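PDB 3KNZ: putative sugar binding protein from Salmonella enterica subsp. enterica serovar Typhimurium, which probably binds carbohydrate derivatives, most likely sugar phosphates, and may be related to the sugar-isomerising half of glucosamine-6-phosphate synthase. Local coordinates for residues A[169-174]-A[193-198]; A[229-234]-A[284-289]; A[259-262]-A[267-270]; A[25-30]-A[200-205]. One frame throughout, in Å; residues are numbered along the deposited sequence.

From the N terminus, contact 4 opens first, on helix 15-32, and closes 170 residues later on helix 185-215. Contact 1 lies wholly within that loop, pairing helix 161-179 with the same helix 185-215. The two touch, through Glu196 and Leu28 and through Leu171 and Met30. Contact 2 follows in series, from the end of strand 225-230 to helix 284-296. Contact 3 falls inside its loop as a short closure after strand 253-257. Contacts 2 and 3 also touch, with centres about 12 Å apart. No loops cross. Contacts 1 and 4 join the helices beside the first sheet to helix 185-215; contacts 2 and 3 tie helices and connections to the second sheet.

Contact 1. Residues A[169-174]-A[193-198]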
loop_
_atom_site.group_PDB
_atom_site.type_symbol
_atom_site.label_atom_id
_atom_site.label_comp_id
_atom_site.label_asym_id
_atom_site.label_seq_id
_atom_site.Cartn_x
_atom_site.Cartn_y
_atom_site.Cartn_z
ATOM N N LEU A 169 10.908 -16.189 5.428
ATOM C CA LEU A 169 11.432 -14.836 5.685
ATOM C C LEU A 169 12.003 -14.672 7.093
ATOM O O LEU A 169 13.026 -14.010 7.283
ATOM C CB LEU A 169 10.332 -13.792 5.482
ATOM C CG LEU A 169 9.948 -13.424 4.054
ATOM C CD1 LEU A 169 8.537 -12.870 3.990
ATOM C CD2 LEU A 169 10.960 -12.442 3.451
HETATM N N MSE A 170 11.327 -15.253 8.082
HETATM C CA MSE A 170 11.774 -15.168 9.481
HETATM C C MSE A 170 13.060 -15.955 9.719
HETATM O O MSE A 170 13.921 -15.537 10.504
HETATM C CB MSE A 170 10.671 -15.633 10.435
HETATM C CG MSE A 170 9.503 -14.657 10.540
HETATM SE SE MSE A 170 8.130 -15.274 11.738
HETATM C CE MSE A 170 7.047 -13.660 11.838
ATOM N N LEU A 171 13.197 -17.095 9.044
ATOM C CA LEU A 171 14.420 -17.887 9.167
ATOM C C LEU A 171 15.606 -17.147 8.535
ATOM O O LEU A 171 16.736 -17.261 9.009
ATOM C CB LEU A 171 14.247 -19.277 8.548
ATOM C CG LEU A 171 13.218 -20.173 9.248
ATOM C CD1 LEU A 171 13.131 -21.510 8.521
ATOM C CD2 LEU A 171 13.526 -20.354 10.740
ATOM N N LEU A 172 15.358 -16.391 7.470
ATOM C CA LEU A 172 16.435 -15.615 6.868
ATOM C C LEU A 172 16.956 -14.608 7.900
ATOM O O LEU A 172 18.167 -14.476 8.084
ATOM C CB LEU A 172 15.971 -14.906 5.593
ATOM C CG LEU A 172 17.011 -13.998 4.920
ATOM C CD1 LEU A 172 18.308 -14.749 4.657
ATOM C CD2 LEU A 172 16.470 -13.397 3.626
ATOM N N ALA A 173 16.037 -13.926 8.584
ATOM C CA ALA A 173 16.383 -12.938 9.609
ATOM C C ALA A 173 17.232 -13.554 10.718
ATOM O O ALA A 173 18.169 -12.921 11.217
ATOM C CB ALA A 173 15.121 -12.313 10.194
ATOM N N LEU A 174 16.892 -14.779 11.116
ATOM C CA LEU A 174 17.657 -15.503 12.137
ATOM C C LEU A 174 19.040 -15.877 11.621
ATOM O O LEU A 174 20.007 -15.916 12.393
ATOM C CB LEU A 174 16.897 -16.743 12.622
ATOM C CG LEU A 174 15.954 -16.516 13.811
ATOM C CD1 LEU A 174 15.337 -15.126 13.816
ATOM C CD2 LEU A 174 14.887 -17.607 13.885
ATOM N N LEU A 193 11.760 -22.707 20.166
ATOM C CA LEU A 193 10.737 -23.179 21.114
ATOM C C LEU A 193 9.413 -22.479 20.840
ATOM O O LEU A 193 8.373 -23.119 20.655
ATOM C CB LEU A 193 11.126 -22.869 22.560
ATOM C CG LEU A 193 11.653 -23.973 23.459
ATOM C CD1 LEU A 193 12.308 -23.420 24.732
ATOM C CD2 LEU A 193 10.490 -24.873 23.803
ATOM N N ARG A 194 9.463 -21.152 20.831
ATOM C CA ARG A 194 8.277 -20.347 20.617
ATOM C C ARG A 194 7.577 -20.694 19.308
ATOM O O ARG A 194 6.365 -20.903 19.293
ATOM C CB ARG A 194 8.618 -18.857 20.689
ATOM C CG ARG A 194 8.974 -18.390 22.102
ATOM C CD ARG A 194 8.748 -16.900 22.237
ATOM N NE ARG A 194 9.858 -16.083 21.773
ATOM C CZ ARG A 194 9.729 -14.886 21.208
ATOM N NH1 ARG A 194 8.531 -14.380 20.922
ATOM N NH2 ARG A 194 10.818 -14.222 20.857
HETATM N N MSE A 195 8.340 -20.771 18.221
HETATM C CA MSE A 195 7.767 -21.113 16.921
HETATM C C MSE A 195 7.116 -22.477 16.999
HETATM O O MSE A 195 5.984 -22.660 16.554
HETATM C CB MSE A 195 8.835 -21.101 15.823
HETATM C CG MSE A 195 9.331 -19.705 15.455
HETATM SE SE MSE A 195 10.845 -19.776 14.255
HETATM C CE MSE A 195 11.242 -17.892 14.119
ATOM N N GLU A 196 7.844 -23.423 17.583
ATOM C CA GLU A 196 7.380 -24.791 17.752
ATOM C C GLU A 196 6.124 -24.854 18.634
ATOM O O GLU A 196 5.222 -25.642 18.374
ATOM C CB GLU A 196 8.503 -25.631 18.359
ATOM C CG GLU A 196 8.158 -27.090 18.571
ATOM C CD GLU A 196 9.216 -27.843 19.367
ATOM O OE1 GLU A 196 9.945 -27.226 20.178
ATOM O OE2 GLU A 196 9.306 -29.073 19.193
ATOM N N LYS A 197 6.060 -24.038 19.678
ATOM C CA LYS A 197 4.883 -24.050 20.531
ATOM C C LYS A 197 3.667 -23.556 19.740
ATOM O O LYS A 197 2.595 -24.163 19.804
ATOM C CB LYS A 197 5.092 -23.204 21.783
ATOM C CG LYS A 197 3.932 -23.279 22.780
ATOM C CD LYS A 197 4.176 -22.398 23.995
ATOM C CE LYS A 197 2.982 -22.378 24.934
ATOM N NZ LYS A 197 3.181 -21.425 26.067
ATOM N N THR A 198 3.835 -22.465 18.992
ATOM C CA THR A 198 2.750 -21.940 18.169
ATOM C C THR A 198 2.314 -22.990 17.141
ATOM O O THR A 198 1.119 -23.254 16.984
ATOM C CB THR A 198 3.136 -20.607 17.459
ATOM O OG1 THR A 198 3.329 -19.576 18.434
ATOM C CG2 THR A 198 2.037 -20.156 16.501
#
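Next to Met195, whose tip meets Leu174, Arg194 NH1 is gripped by two carboxylates, in salt bridges to Asp321 and Asp323. These acids lie in the loop before helix 326-339, so the charge ties helix 185-215 to a later part of the chain. The contact itself is apolar and has no hydrogen bond across it. Met195, a selenomethionine, carries one whole side. Its chain is extended beyond CG (chi2 172°, chi3 -177°), which sends the terminal methyl across a wide gap. The gap is wide because the two helix axes come no closer than 13.6 Å. They run nearly antiparallel, at 166°. Met195 CE meets Leu174 CD2 tip to tip at 3.7 Å. One turn back along helix 161-179, the same Met195 CE lies 4.4 Å from Met170 CB, a looser touch. Leu171 starts out to the side, but its tip swings in, with Leu171 CD2 4.5 Å from the selenium, Met195 SE. One long, thin side chain therefore meets three residues of the facing helix. All four are buried. Other helices fill in around them. Phe71 of helix 59-76 touches Met170 and Leu174, Phe327 of helix 326-339 touches Met170, and Leu31 of helix 15-32 touches Met195. No second subunit takes part. The arrangement is typical of a layered alpha/beta fold of the SIS type: helix 161-179 packs with the helices beside the first parallel sheet, and helix 185-215 runs over it as an outer layer.

Contact 2. Residues A[229-234]-A[284-289]; sequences TGPATL and ARQDRL
Gln286 CG stands anti to the carbonyl carbon (chi1 -64°) and the chain beyond is extended (chi2 -158°), a reach that carries the amide from the helix to Pro231. The side chain leaves the first turn of helix 284-296 and meets the chain just past the end of strand 225-230. It crosses the proline ring at about a right angle. The amide is probably turned over in the model, so its nitrogen and oxygen cannot be told apart with confidence. Its end, modelled as Gln286 NE2, lies 3.8 Å from Pro231 CD. It also rests near the Gly230-Pro231 peptide link. Pro231 is braced within its own turn: Leu234 N bonds to Pro231 O at 2.9 Å, and Leu234 takes the N-cap position of the helix that follows. Met277 of strand 273-278 and Phe258 pack against Gln286. At the helix start, Asp283 OD1 accepts a bond from Gln286 N. Nearby, Arg285 forms a salt bridge with Glu259. Turn and helix start thus meet at the C-terminal end of strand 225-230, an inner strand of the second parallel sheet. Such folds commonly place their binding loops at the C-terminal ends of the strands. No hydrogen bond joins the two segments. The chemistry is that of van der Waals packing between a buried amide, its N and O not distinguished, and a proline ring.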
loop_
_atom_site.group_PDB
_atom_site.type_symbol
_atom_site.label_atom_id
_atom_site.label_comp_id
_atom_site.label_asym_id
_atom_site.label_seq_id
_atom_site.Cartn_x
_atom_site.Cartn_y
_atom_site.Cartn_z
ATOM N N THR A 229 -10.741 -6.059 10.221
ATOM C CA THR A 229 -9.865 -5.067 10.824
ATOM C C THR A 229 -9.024 -5.702 11.910
ATOM O O THR A 229 -9.326 -6.790 12.396
ATOM C CB THR A 229 -10.638 -3.881 11.435
ATOM O OG1 THR A 229 -9.721 -2.820 11.764
ATOM C CG2 THR A 229 -11.382 -4.317 12.686
ATOM N N GLY A 230 -7.957 -5.016 12.284
ATOM C CA GLY A 230 -7.081 -5.497 13.338
ATOM C C GLY A 230 -5.997 -4.491 13.623
ATOM O O GLY A 230 -5.826 -3.525 12.873
ATOM N N PRO A 231 -5.253 -4.709 14.713
ATOM C CA PRO A 231 -4.172 -3.792 15.054
ATOM C C PRO A 231 -3.067 -3.849 14.011
ATOM O O PRO A 231 -3.002 -4.800 13.235
ATOM C CB PRO A 231 -3.670 -4.314 16.405
ATOM C CG PRO A 231 -4.053 -5.749 16.425
ATOM C CD PRO A 231 -5.343 -5.840 15.654
ATOM N N ALA A 232 -2.227 -2.820 13.994
ATOM C CA ALA A 232 -1.109 -2.728 13.062
ATOM C C ALA A 232 -0.322 -4.032 12.982
ATOM O O ALA A 232 0.017 -4.495 11.892
ATOM C CB ALA A 232 -0.190 -1.606 13.479
ATOM N N THR A 233 -0.053 -4.628 14.139
ATOM C CA THR A 233 0.716 -5.872 14.212
ATOM C C THR A 233 0.117 -7.063 13.450
ATOM O O THR A 233 0.770 -8.099 13.313
ATOM C CB THR A 233 0.908 -6.285 15.659
ATOM O OG1 THR A 233 -0.370 -6.311 16.303
ATOM C CG2 THR A 233 1.825 -5.303 16.368
ATOM N N LEU A 234 -1.116 -6.929 12.968
ATOM C CA LEU A 234 -1.754 -7.998 12.200
ATOM C C LEU A 234 -2.285 -7.485 10.851
ATOM O O LEU A 234 -3.223 -8.047 10.277
ATOM C CB LEU A 234 -2.880 -8.649 13.019
ATOM C CG LEU A 234 -2.446 -9.426 14.269
ATOM C CD1 LEU A 234 -3.651 -9.948 15.043
ATOM C CD2 LEU A 234 -1.520 -10.572 13.889
ATOM N N ALA A 284 -9.388 -0.850 24.659
ATOM C CA ALA A 284 -10.523 0.014 24.921
ATOM C C ALA A 284 -11.145 0.528 23.630
ATOM O O ALA A 284 -12.358 0.454 23.450
ATOM C CB ALA A 284 -10.097 1.172 25.806
ATOM N N ARG A 285 -10.318 1.048 22.731
ATOM C CA ARG A 285 -10.827 1.597 21.472
ATOM C C ARG A 285 -11.533 0.560 20.587
ATOM O O ARG A 285 -12.548 0.870 19.958
ATOM C CB ARG A 285 -9.712 2.308 20.699
ATOM C CG ARG A 285 -9.253 3.597 21.365
ATOM C CD ARG A 285 -8.135 4.303 20.608
ATOM N NE ARG A 285 -8.500 4.727 19.249
ATOM C CZ ARG A 285 -9.197 5.827 18.945
ATOM N NH1 ARG A 285 -9.674 6.618 19.899
ATOM N NH2 ARG A 285 -9.450 6.121 17.672
ATOM N N GLN A 286 -11.019 -0.663 20.533
ATOM C CA GLN A 286 -11.670 -1.684 19.720
ATOM C C GLN A 286 -13.023 -2.063 20.319
ATOM O O GLN A 286 -13.993 -2.270 19.582
ATOM C CB GLN A 286 -10.772 -2.909 19.502
ATOM C CG GLN A 286 -9.523 -2.558 18.700
ATOM C CD GLN A 286 -8.863 -3.745 18.005
ATOM O OE1 GLN A 286 -9.265 -4.901 18.171
ATOM N NE2 GLN A 286 -7.844 -3.453 17.206
ATOM N N ASP A 287 -13.095 -2.145 21.648
ATOM C CA ASP A 287 -14.352 -2.457 22.324
ATOM C C ASP A 287 -15.376 -1.378 22.054
ATOM O O ASP A 287 -16.540 -1.665 21.814
ATOM C CB ASP A 287 -14.156 -2.576 23.836
ATOM C CG ASP A 287 -13.515 -3.880 24.242
ATOM O OD1 ASP A 287 -13.438 -4.811 23.406
ATOM O OD2 ASP A 287 -13.106 -3.973 25.415
ATOM N N ARG A 288 -14.934 -0.130 22.109
ATOM C CA ARG A 288 -15.806 0.995 21.859
ATOM C C ARG A 288 -16.370 0.894 20.441
ATOM O O ARG A 288 -17.567 1.056 20.231
ATOM C CB ARG A 288 -15.023 2.297 22.015
ATOM C CG ARG A 288 -15.868 3.561 21.982
ATOM C CD ARG A 288 -16.450 3.880 23.346
ATOM N NE ARG A 288 -17.292 5.076 23.296
ATOM C CZ ARG A 288 -18.623 5.079 23.370
ATOM N NH1 ARG A 288 -19.303 3.947 23.545
ATOM N NH2 ARG A 288 -19.281 6.231 23.298
ATOM N N LEU A 289 -15.515 0.622 19.465
ATOM C CA LEU A 289 -15.988 0.520 18.095
ATOM C C LEU A 289 -17.012 -0.593 17.954
ATOM O O LEU A 289 -18.029 -0.417 17.279
ATOM C CB LEU A 289 -14.842 0.278 17.100
ATOM C CG LEU A 289 -15.315 0.248 15.630
ATOM C CD1 LEU A 289 -15.924 1.591 15.217
ATOM C CD2 LEU A 289 -14.206 -0.113 14.677
#

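Contact 3. Residues A[259-262]-A[267-270]; sequences EEFI and NAFN
Ala268 and Phe269 pack against Phe261 within the beta-alpha-beta crossover that joins strand 253-257 to strand 273-278 of the second sheet. Here the connection is two short helices, 258-263 and 265-268. Just before the touching pair, Asn267 looks to the dimer: its OD1 bonds to Arg250 of the second subunit. At Ala268 the methyl points toward the first helix. Ala268 CB lies 4.0 Å from Phe261 CE1, at an oblique angle to the ring. Phe269 is the first residue to leave the helix, and its extended backbone starts the run to strand 273-278. Phe261 CG is anti to its backbone nitrogen (chi1 -178°), which brings the CZ end of its ring to Phe269. The two side chains cross obliquely, with ring planes steeply inclined. A bound imidazole, probably from the crystallisation liquor, sits about 5 Å from the Phe269 side chain. Asn270 follows, with its N bonded to Ser273 OG. Leu275 of the sheet touches both phenylalanines. Tyr256 also meets the Phe261 ring, with planes at about 60°. The three touching residues are buried, and no hydrogen bond joins the segments. The Phe261 ring offers its edge: Phe269 CD2 lies near its plane, 3.9 Å from Phe261 CZ.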
loop_
_atom_site.group_PDB
_atom_site.type_symbol
_atom_site.label_atom_id
_atom_site.label_comp_id
_atom_site.label_asym_id
_atom_site.label_seq_id
_atom_site.Cartn_x
_atom_site.Cartn_y
_atom_site.Cartn_z
ATOM N N GLU A 259 -7.073 1.864 13.115
ATOM C CA GLU A 259 -7.234 3.326 13.111
ATOM C C GLU A 259 -7.512 3.887 11.723
ATOM O O GLU A 259 -8.251 4.857 11.581
ATOM C CB GLU A 259 -6.017 4.007 13.729
ATOM C CG GLU A 259 -5.770 3.621 15.190
ATOM C CD GLU A 259 -6.870 4.083 16.131
ATOM O OE1 GLU A 259 -7.681 4.953 15.737
ATOM O OE2 GLU A 259 -6.916 3.573 17.274
ATOM N N GLU A 260 -6.917 3.291 10.701
ATOM C CA GLU A 260 -7.204 3.716 9.342
ATOM C C GLU A 260 -8.694 3.493 9.103
ATOM O O GLU A 260 -9.369 4.320 8.489
ATOM C CB GLU A 260 -6.377 2.920 8.332
ATOM C CG GLU A 260 -4.905 3.198 8.424
ATOM C CD GLU A 260 -4.600 4.653 8.204
ATOM O OE1 GLU A 260 -4.998 5.180 7.148
ATOM O OE2 GLU A 260 -3.958 5.267 9.082
ATOM N N PHE A 261 -9.191 2.367 9.618
ATOM C CA PHE A 261 -10.588 1.992 9.509
ATOM C C PHE A 261 -11.491 3.019 10.191
ATOM O O PHE A 261 -12.453 3.492 9.590
ATOM C CB PHE A 261 -10.809 0.604 10.101
ATOM C CG PHE A 261 -12.214 0.124 9.989
ATOM C CD1 PHE A 261 -12.702 -0.346 8.787
ATOM C CD2 PHE A 261 -13.052 0.143 11.083
ATOM C CE1 PHE A 261 -14.000 -0.787 8.676
ATOM C CE2 PHE A 261 -14.343 -0.295 10.976
ATOM C CZ PHE A 261 -14.818 -0.762 9.766
ATOM N N ILE A 262 -11.188 3.368 11.437
ATOM C CA ILE A 262 -11.973 4.377 12.135
ATOM C C ILE A 262 -11.948 5.702 11.362
ATOM O O ILE A 262 -12.987 6.331 11.133
ATOM C CB ILE A 262 -11.425 4.646 13.550
ATOM C CG1 ILE A 262 -11.611 3.419 14.451
ATOM C CG2 ILE A 262 -12.112 5.857 14.161
ATOM C CD1 ILE A 262 -13.042 2.946 14.574
ATOM N N ASN A 267 -16.534 5.358 4.415
ATOM C CA ASN A 267 -16.202 4.858 3.092
ATOM C C ASN A 267 -15.884 3.369 3.129
ATOM O O ASN A 267 -15.887 2.704 2.103
ATOM C CB ASN A 267 -15.040 5.645 2.492
ATOM C CG ASN A 267 -15.441 7.050 2.069
ATOM O OD1 ASN A 267 -16.607 7.316 1.782
ATOM N ND2 ASN A 267 -14.472 7.950 2.011
ATOM N N ALA A 268 -15.658 2.833 4.321
ATOM C CA ALA A 268 -15.295 1.434 4.460
ATOM C C ALA A 268 -16.374 0.555 5.088
ATOM O O ALA A 268 -16.162 -0.649 5.221
ATOM C CB ALA A 268 -14.017 1.330 5.283
ATOM N N PHE A 269 -17.525 1.115 5.463
ATOM C CA PHE A 269 -18.521 0.317 6.166
ATOM C C PHE A 269 -19.885 0.966 6.215
ATOM O O PHE A 269 -19.989 2.185 6.287
ATOM C CB PHE A 269 -18.047 0.121 7.606
ATOM C CG PHE A 269 -18.704 -1.020 8.319
ATOM C CD1 PHE A 269 -19.874 -0.840 9.023
ATOM C CD2 PHE A 269 -18.131 -2.279 8.301
ATOM C CE1 PHE A 269 -20.468 -1.901 9.685
ATOM C CE2 PHE A 269 -18.723 -3.339 8.961
ATOM C CZ PHE A 269 -19.892 -3.147 9.650
ATOM N N ASN A 270 -20.930 0.144 6.180
ATOM C CA ASN A 270 -22.300 0.628 6.347
ATOM C C ASN A 270 -23.172 -0.454 6.985
ATOM O O ASN A 270 -22.684 -1.533 7.292
ATOM C CB ASN A 270 -22.890 1.205 5.041
ATOM C CG ASN A 270 -23.083 0.174 3.949
ATOM O OD1 ASN A 270 -23.428 -0.983 4.200
ATOM N ND2 ASN A 270 -22.904 0.616 2.709
#

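Contact 4. Residues A[25-30]-A[200-205]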
loop_
_atom_site.group_PDB
_atom_site.type_symbol
_atom_site.label_atom_id
_atom_site.label_comp_id
_atom_site.label_asym_id
_atom_site.label_seq_id
_atom_site.Cartn_x
_atom_site.Cartn_y
_atom_site.Cartn_z
ATOM N N LEU A 25 2.431 -29.460 10.528
ATOM C CA LEU A 25 3.521 -30.418 10.400
ATOM C C LEU A 25 4.567 -29.920 9.391
ATOM O O LEU A 25 5.769 -30.092 9.610
ATOM C CB LEU A 25 2.989 -31.806 10.014
ATOM C CG LEU A 25 4.023 -32.930 9.864
ATOM C CD1 LEU A 25 4.991 -32.991 11.047
ATOM C CD2 LEU A 25 3.313 -34.267 9.670
ATOM N N ARG A 26 4.120 -29.304 8.295
ATOM C CA ARG A 26 5.052 -28.763 7.306
ATOM C C ARG A 26 5.923 -27.678 7.948
ATOM O O ARG A 26 7.125 -27.606 7.696
ATOM C CB ARG A 26 4.315 -28.174 6.098
ATOM C CG ARG A 26 3.544 -29.161 5.213
ATOM C CD ARG A 26 4.436 -30.135 4.459
ATOM N NE ARG A 26 4.912 -31.241 5.291
ATOM C CZ ARG A 26 4.268 -32.398 5.461
ATOM N NH1 ARG A 26 3.108 -32.622 4.866
ATOM N NH2 ARG A 26 4.782 -33.343 6.238
ATOM N N LEU A 27 5.310 -26.847 8.786
ATOM C CA LEU A 27 6.027 -25.753 9.439
ATOM C C LEU A 27 7.051 -26.262 10.445
ATOM O O LEU A 27 8.146 -25.718 10.547
ATOM C CB LEU A 27 5.045 -24.798 10.112
ATOM C CG LEU A 27 4.133 -24.026 9.150
ATOM C CD1 LEU A 27 3.169 -23.123 9.930
ATOM C CD2 LEU A 27 4.958 -23.209 8.171
ATOM N N LEU A 28 6.692 -27.302 11.194
ATOM C CA LEU A 28 7.604 -27.892 12.169
ATOM C C LEU A 28 8.845 -28.435 11.465
ATOM O O LEU A 28 9.967 -28.231 11.927
ATOM C CB LEU A 28 6.901 -29.000 12.963
ATOM C CG LEU A 28 5.892 -28.553 14.030
ATOM C CD1 LEU A 28 4.916 -29.667 14.376
ATOM C CD2 LEU A 28 6.602 -28.029 15.284
ATOM N N GLU A 29 8.639 -29.118 10.345
ATOM C CA GLU A 29 9.749 -29.657 9.558
ATOM C C GLU A 29 10.741 -28.568 9.160
ATOM O O GLU A 29 11.948 -28.779 9.208
ATOM C CB GLU A 29 9.224 -30.354 8.301
ATOM C CG GLU A 29 8.518 -31.671 8.586
ATOM C CD GLU A 29 7.681 -32.166 7.417
ATOM O OE1 GLU A 29 7.422 -31.368 6.488
ATOM O OE2 GLU A 29 7.258 -33.344 7.444
HETATM N N MSE A 30 10.234 -27.401 8.777
HETATM C CA MSE A 30 11.100 -26.305 8.345
HETATM C C MSE A 30 12.047 -25.831 9.438
HETATM O O MSE A 30 13.144 -25.365 9.136
HETATM C CB MSE A 30 10.273 -25.130 7.822
HETATM C CG MSE A 30 9.619 -25.401 6.485
HETATM SE SE MSE A 30 8.687 -23.855 5.806
HETATM C CE MSE A 30 10.164 -22.595 5.675
ATOM N N ASN A 200 2.566 -26.264 17.242
ATOM C CA ASN A 200 1.874 -27.369 17.908
ATOM C C ASN A 200 0.452 -27.028 18.353
ATOM O O ASN A 200 -0.359 -27.920 18.568
ATOM C CB ASN A 200 2.665 -27.831 19.128
ATOM C CG ASN A 200 3.880 -28.638 18.759
ATOM O OD1 ASN A 200 3.859 -29.412 17.797
ATOM N ND2 ASN A 200 4.944 -28.487 19.538
ATOM N N HIS A 201 0.161 -25.743 18.512
ATOM C CA HIS A 201 -1.163 -25.299 18.938
ATOM C C HIS A 201 -2.125 -25.047 17.770
ATOM O O HIS A 201 -3.322 -24.847 17.982
ATOM C CB HIS A 201 -1.039 -24.045 19.825
ATOM C CG HIS A 201 -0.676 -24.345 21.250
ATOM N ND1 HIS A 201 -1.608 -24.351 22.269
ATOM C CD2 HIS A 201 0.504 -24.682 21.824
ATOM C CE1 HIS A 201 -1.013 -24.659 23.408
ATOM N NE2 HIS A 201 0.268 -24.867 23.165
ATOM N N LEU A 202 -1.619 -25.084 16.541
ATOM C CA LEU A 202 -2.468 -24.809 15.373
ATOM C C LEU A 202 -3.570 -25.860 15.131
ATOM O O LEU A 202 -4.696 -25.510 14.789
ATOM C CB LEU A 202 -1.617 -24.613 14.109
ATOM C CG LEU A 202 -0.643 -23.431 14.168
ATOM C CD1 LEU A 202 0.130 -23.278 12.874
ATOM C CD2 LEU A 202 -1.383 -22.134 14.499
ATOM N N PRO A 203 -3.257 -27.147 15.318
ATOM C CA PRO A 203 -4.298 -28.136 15.073
ATOM C C PRO A 203 -5.565 -27.886 15.882
ATOM O O PRO A 203 -6.673 -28.065 15.366
ATOM C CB PRO A 203 -3.633 -29.444 15.488
ATOM C CG PRO A 203 -2.185 -29.202 15.234
ATOM C CD PRO A 203 -1.961 -27.776 15.622
ATOM N N ALA A 204 -5.403 -27.471 17.134
ATOM C CA ALA A 204 -6.550 -27.198 17.983
ATOM C C ALA A 204 -7.298 -25.980 17.447
ATOM O O ALA A 204 -8.523 -25.939 17.479
ATOM C CB ALA A 204 -6.112 -26.977 19.424
ATOM N N LEU A 205 -6.553 -24.997 16.947
ATOM C CA LEU A 205 -7.146 -23.777 16.381
ATOM C C LEU A 205 -7.919 -24.074 15.090
ATOM O O LEU A 205 -8.946 -23.450 14.822
ATOM C CB LEU A 205 -6.069 -22.714 16.129
ATOM C CG LEU A 205 -6.503 -21.395 15.484
ATOM C CD1 LEU A 205 -7.636 -20.725 16.255
ATOM C CD2 LEU A 205 -5.303 -20.472 15.381
#
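Leu27 and Leu202 make the apolar part. Leu27 CD1 lies 4.2 Å from Leu202 CD1, and both side chains are buried. A mixed contact sits nearer the surface. Asn200 crosses Leu28 at about a right angle and brings its amide oxygen to the forked end of the leucine. Asn200 OD1 is 3.6 Å from Leu28 CD1 and 4.0 Å from Leu28 CD2, so one oxygen rests against both methyls. This is packing, and no hydrogen bond joins the segments. A salt bridge within segment 25-30 spans about one helical turn. Arg26 takes Glu29 side-on with two nitrogens: NE bonds to Glu29 OE1 at 2.8 Å, and NH2 to OE2 at the same length. Both acceptors lie close to the guanidinium plane, and both bonds are nearly straight (164° and 166°). The two-point grip should limit the rotation of both groups. Helix 185-215 kinks at Pro203 and Ala204, whose N atoms make no bond to the preceding turn; the proline has no N-H to give. Helices 15-32 and 185-215 pack together while each also touches a neighbour: Leu27 on His163 and Leu167 of helix 161-179, Leu202 on Glu328 and Ile331 of helix 326-339.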